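Local coordinates for cell division protein FtsI/penicillin binding protein 2 (Legionella pneumophila subsp. pneumophila ATCC 43290, PDB 4ZTK) that probably cross-links peptidoglycan as a penicillin-binding D,D-transpeptidase in cell division, here represented by its transpeptidase domain, at residues F59-K64 and L68-S73; T81-I86 and V137-V142. All blocks are in the same frame, centred on the assembly; numbering follows the deposited sequence.

Interaction 1: residues F59-K64 and L68-S73; sequences FAESSK and LESWKS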
# COMPACT_ATOMS: atom_id res chain seq x y z
N PHE A 59 1.39 -6.97 13.80
CA PHE A 59 2.49 -6.11 13.39
C PHE A 59 3.79 -6.80 13.77
O PHE A 59 4.02 -7.08 14.94
CB PHE A 59 2.38 -4.76 14.12
CG PHE A 59 3.35 -3.72 13.63
CD1 PHE A 59 4.69 -3.76 13.98
CD2 PHE A 59 2.91 -2.68 12.83
CE1 PHE A 59 5.57 -2.80 13.53
CE2 PHE A 59 3.79 -1.71 12.38
CZ PHE A 59 5.12 -1.77 12.73
N ALA A 60 4.63 -7.09 12.79
CA ALA A 60 5.94 -7.66 13.08
C ALA A 60 7.01 -7.11 12.15
O ALA A 60 6.76 -6.84 10.98
CB ALA A 60 5.90 -9.18 12.98
N GLU A 61 8.21 -6.94 12.69
CA GLU A 61 9.35 -6.48 11.90
C GLU A 61 10.60 -7.29 12.23
O GLU A 61 10.72 -7.86 13.30
CB GLU A 61 9.60 -4.98 12.11
CG GLU A 61 9.98 -4.60 13.53
CD GLU A 61 10.08 -3.09 13.73
OE1 GLU A 61 9.74 -2.62 14.84
OE2 GLU A 61 10.49 -2.38 12.79
N SER A 62 11.53 -7.32 11.28
CA SER A 62 12.80 -8.00 11.46
C SER A 62 13.89 -7.16 10.81
O SER A 62 13.71 -6.68 9.69
CB SER A 62 12.76 -9.39 10.81
OG SER A 62 13.96 -10.10 11.04
N SER A 63 15.00 -6.97 11.52
CA SER A 63 16.11 -6.17 11.02
C SER A 63 17.43 -6.90 11.21
O SER A 63 17.66 -7.49 12.27
CB SER A 63 16.18 -4.82 11.74
OG SER A 63 15.02 -4.04 11.47
N LYS A 64 18.29 -6.87 10.20
CA LYS A 64 19.54 -7.63 10.26
C LYS A 64 20.60 -6.99 11.16
O LYS A 64 21.36 -7.69 11.83
CB LYS A 64 20.10 -7.91 8.86
CG LYS A 64 20.55 -6.69 8.07
CD LYS A 64 21.36 -7.12 6.84
CE LYS A 64 21.56 -5.98 5.85
NZ LYS A 64 22.30 -4.84 6.43
N LEU A 68 18.56 0.69 13.69
CA LEU A 68 17.41 1.05 12.88
C LEU A 68 16.25 1.55 13.74
O LEU A 68 15.98 1.01 14.81
CB LEU A 68 16.93 -0.14 12.03
CG LEU A 68 17.70 -0.47 10.76
CD1 LEU A 68 18.60 -1.68 10.99
CD2 LEU A 68 16.74 -0.71 9.60
N GLU A 69 15.59 2.60 13.26
CA GLU A 69 14.34 3.02 13.88
C GLU A 69 13.29 1.97 13.58
O GLU A 69 13.22 1.44 12.48
CB GLU A 69 13.89 4.38 13.33
CG GLU A 69 12.53 4.81 13.85
CD GLU A 69 12.05 6.11 13.23
OE1 GLU A 69 11.02 6.64 13.69
OE2 GLU A 69 12.72 6.60 12.29
N SER A 70 12.46 1.67 14.58
CA SER A 70 11.39 0.70 14.39
C SER A 70 10.39 1.19 13.34
O SER A 70 10.12 2.38 13.24
CB SER A 70 10.67 0.45 15.71
OG SER A 70 9.49 -0.30 15.49
N TRP A 71 9.84 0.25 12.58
CA TRP A 71 8.77 0.56 11.65
C TRP A 71 7.48 0.95 12.37
O TRP A 71 6.50 1.33 11.73
CB TRP A 71 8.50 -0.62 10.71
CG TRP A 71 9.55 -0.81 9.68
CD1 TRP A 71 10.58 -1.71 9.70
CD2 TRP A 71 9.70 -0.07 8.46
NE1 TRP A 71 11.35 -1.57 8.57
CE2 TRP A 71 10.83 -0.57 7.80
CE3 TRP A 71 8.97 0.98 7.87
CZ2 TRP A 71 11.25 -0.07 6.57
CZ3 TRP A 71 9.40 1.47 6.65
CH2 TRP A 71 10.53 0.95 6.01
N LYS A 72 7.47 0.84 13.69
CA LYS A 72 6.33 1.29 14.47
C LYS A 72 6.18 2.80 14.36
O LYS A 72 5.08 3.34 14.47
CB LYS A 72 6.48 0.90 15.95
CG LYS A 72 6.41 -0.59 16.24
CD LYS A 72 5.97 -0.84 17.68
CE LYS A 72 6.09 -2.30 18.09
NZ LYS A 72 7.48 -2.65 18.50
N SER A 73 7.30 3.49 14.13
CA SER A 73 7.28 4.95 14.05
C SER A 73 7.89 5.53 12.76
O SER A 73 7.71 6.72 12.47
CB SER A 73 7.97 5.56 15.27
OG SER A 73 9.29 5.06 15.41
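From F59 to S63 the chain runs as an edge strand, and the loop segment from L68 to K72 comes back almost exactly antiparallel to it (end-to-end directions 178° apart), yet E61 and W71 keep their CA atoms 7.1 Å apart and side chains bridge the gap. E61 does most of this. With CG set between its backbone N and carbonyl carbon (chi1 63°) and the chain extended beyond, its carboxylate is carried across to the loop. OE2 takes the backbone N-H of W71 at 2.7 Å, nearly straight at 172°, on the syn side and somewhat out of the carboxylate plane. S70 OG lies against OE1 as the donor of a hydrogen bond so short that its exact length is doubtful. That same hydroxyl oxygen receives the backbone N of K72 at 2.9 Å, which makes S70 the head of an ST turn. Strand 56-63 borders the five-stranded antiparallel sheet of the penicillin-binding transpeptidase fold and pairs with strand 43-49; S43 OG accepts the indole NE1 of W71. The W71 ring also offers its edge to E61, CD1 lying 3.2 Å from OE2. F59 turns its ring edge to the W71 carbonyl, with CZ 3.5 Å from W71 O, while K72 CG lies obliquely 3.6 Å from F59 CE1. K72 NZ remains 4.3 Å from E61 OE1, beyond salt-bridge range, though its charge probably favours the ionised carboxylate. At the far end S63 CB meets L68 CD1 at 4.0 Å.

Interaction 2: residues T81-I86 and V137-V142; sequences TIKPFI and VCLIRV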
# COMPACT_ATOMS: atom_id res chain seq x y z
N THR A 81 1.83 3.01 -4.17
CA THR A 81 0.67 2.57 -3.40
C THR A 81 -0.33 3.73 -3.18
O THR A 81 -1.45 3.50 -2.73
CB THR A 81 1.03 1.90 -2.04
OG1 THR A 81 1.69 2.85 -1.19
CG2 THR A 81 1.93 0.69 -2.26
N ILE A 82 0.08 4.95 -3.51
CA ILE A 82 -0.83 6.10 -3.49
C ILE A 82 -1.79 6.09 -4.68
O ILE A 82 -2.87 6.66 -4.62
CB ILE A 82 -0.08 7.45 -3.48
CG1 ILE A 82 -1.01 8.59 -3.06
CG2 ILE A 82 0.49 7.78 -4.86
CD1 ILE A 82 -1.57 8.44 -1.70
N LYS A 83 -1.37 5.44 -5.77
CA LYS A 83 -2.09 5.52 -7.05
C LYS A 83 -3.59 5.19 -7.00
O LYS A 83 -4.38 5.90 -7.63
CB LYS A 83 -1.38 4.69 -8.14
CG LYS A 83 -0.11 5.35 -8.69
CD LYS A 83 0.60 4.45 -9.70
CE LYS A 83 1.63 5.22 -10.53
NZ LYS A 83 2.71 5.82 -9.69
N PRO A 84 -3.99 4.13 -6.27
CA PRO A 84 -5.43 3.85 -6.16
C PRO A 84 -6.24 5.02 -5.61
O PRO A 84 -7.39 5.20 -6.01
CB PRO A 84 -5.49 2.68 -5.18
CG PRO A 84 -4.20 1.96 -5.39
CD PRO A 84 -3.19 3.06 -5.65
N PHE A 85 -5.66 5.79 -4.70
CA PHE A 85 -6.36 6.92 -4.09
C PHE A 85 -6.43 8.13 -5.02
O PHE A 85 -7.43 8.85 -5.03
CB PHE A 85 -5.72 7.29 -2.75
CG PHE A 85 -5.66 6.14 -1.78
CD1 PHE A 85 -6.74 5.85 -0.96
CD2 PHE A 85 -4.53 5.33 -1.70
CE1 PHE A 85 -6.70 4.78 -0.07
CE2 PHE A 85 -4.48 4.26 -0.81
CZ PHE A 85 -5.57 3.99 0.00
N ILE A 86 -5.38 8.33 -5.81
CA ILE A 86 -5.40 9.35 -6.86
C ILE A 86 -6.53 9.03 -7.83
O ILE A 86 -7.32 9.90 -8.18
CB ILE A 86 -4.07 9.38 -7.64
CG1 ILE A 86 -2.92 9.86 -6.75
CG2 ILE A 86 -4.19 10.28 -8.87
CD1 ILE A 86 -3.05 11.30 -6.30
N VAL A 137 3.24 8.21 -15.91
CA VAL A 137 2.81 9.37 -16.69
C VAL A 137 1.29 9.50 -16.73
O VAL A 137 0.75 10.60 -16.63
CB VAL A 137 3.41 9.35 -18.12
CG1 VAL A 137 2.78 10.43 -19.00
CG2 VAL A 137 4.91 9.54 -18.06
N CYS A 138 0.59 8.37 -16.81
CA CYS A 138 -0.87 8.39 -16.85
C CYS A 138 -1.49 8.84 -15.53
O CYS A 138 -2.38 9.69 -15.52
CB CYS A 138 -1.44 7.02 -17.25
SG CYS A 138 -1.07 6.56 -18.97
N LEU A 139 -1.02 8.28 -14.41
CA LEU A 139 -1.55 8.68 -13.11
C LEU A 139 -1.23 10.14 -12.80
O LEU A 139 -2.03 10.84 -12.17
CB LEU A 139 -1.04 7.76 -12.00
CG LEU A 139 -1.97 6.60 -11.63
CD1 LEU A 139 -3.31 7.11 -11.11
CD2 LEU A 139 -2.17 5.68 -12.82
N ILE A 140 -0.06 10.59 -13.25
CA ILE A 140 0.30 11.99 -13.06
C ILE A 140 -0.67 12.89 -13.80
O ILE A 140 -1.16 13.88 -13.26
CB ILE A 140 1.73 12.28 -13.52
CG1 ILE A 140 2.75 11.66 -12.57
CG2 ILE A 140 1.93 13.77 -13.58
CD1 ILE A 140 4.20 11.78 -13.05
N ARG A 141 -0.96 12.53 -15.05
CA ARG A 141 -1.91 13.28 -15.86
C ARG A 141 -3.28 13.28 -15.18
O ARG A 141 -3.94 14.31 -15.11
CB ARG A 141 -2.00 12.70 -17.27
CG ARG A 141 -3.02 13.38 -18.16
CD ARG A 141 -2.76 13.11 -19.64
NE ARG A 141 -2.65 11.68 -19.93
CZ ARG A 141 -2.60 11.17 -21.15
NH1 ARG A 141 -2.49 9.85 -21.33
NH2 ARG A 141 -2.66 11.97 -22.21
N VAL A 142 -3.70 12.13 -14.68
CA VAL A 142 -4.96 12.02 -13.95
C VAL A 142 -4.99 12.99 -12.77
O VAL A 142 -5.95 13.73 -12.58
CB VAL A 142 -5.19 10.57 -13.48
CG1 VAL A 142 -6.26 10.52 -12.40
CG2 VAL A 142 -5.57 9.69 -14.66
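K83 leaves its helix with CG anti to the carbonyl carbon (chi1 -75°), runs extended through CD and CE, which lays its methylenes across L139, and bends at chi4 (61°) to turn NZ aside; in I86, CG2 rather than CG1 is anti to the backbone N, and this methyl faces helix 136-146. K83 occupies the lysine position of an SxxK pattern, consistent with the active-site motif of penicillin-binding proteins, at the start of helix 83-92 in the helical part of the transpeptidase fold. The evidence for close packing is the run of carbons along the lysine: CG is 3.7 Å from L139 CG, CD follows at 3.9 Å from the same atom, and CE sits 4.0 Å from L139 CB. L139 thus packs along the aliphatic part of K83, while its NZ passes beyond the contact to hydrogen-bond N136 OD1 and S80 OG. N136 directly precedes 137-142, so the helix that packs on the lysine stem also helps fix its amino group. No hydrogen bond joins the two segments themselves. L139 reaches farther with CD1, which lies 3.8 Å from the backbone O of K83 and 4.0 Å from I86 CG2. L155 of helix 148-157 touches I86 as well, and A130 of helix 127-133 touches L139. One turn on from L139, V142 adds a single branch, its CG1 approaching I86 CG2 at 4.1 Å.

In the fold
From the N terminus, helix 22-38 and strand 43-49 precede the edge strand 56-63. Interaction 1 closes a short loop there, with three residues between 59-64 and 68-73, and fastens the loop after the strand to the border of the five-stranded sheet. The chain then proceeds to helix 83-92, where interaction 2 opens; 50 residues later, after an unmodelled part and helix 127-133, segment 137-142 closes it. The two contacts stand in series, neither nested nor crossed. Their centres lie 28 Å apart on opposite sides of the chain's centre, with nearest atoms about 11 Å apart: one ties a loop to the sheet's edge strand, the other joins two helices at the probable active site.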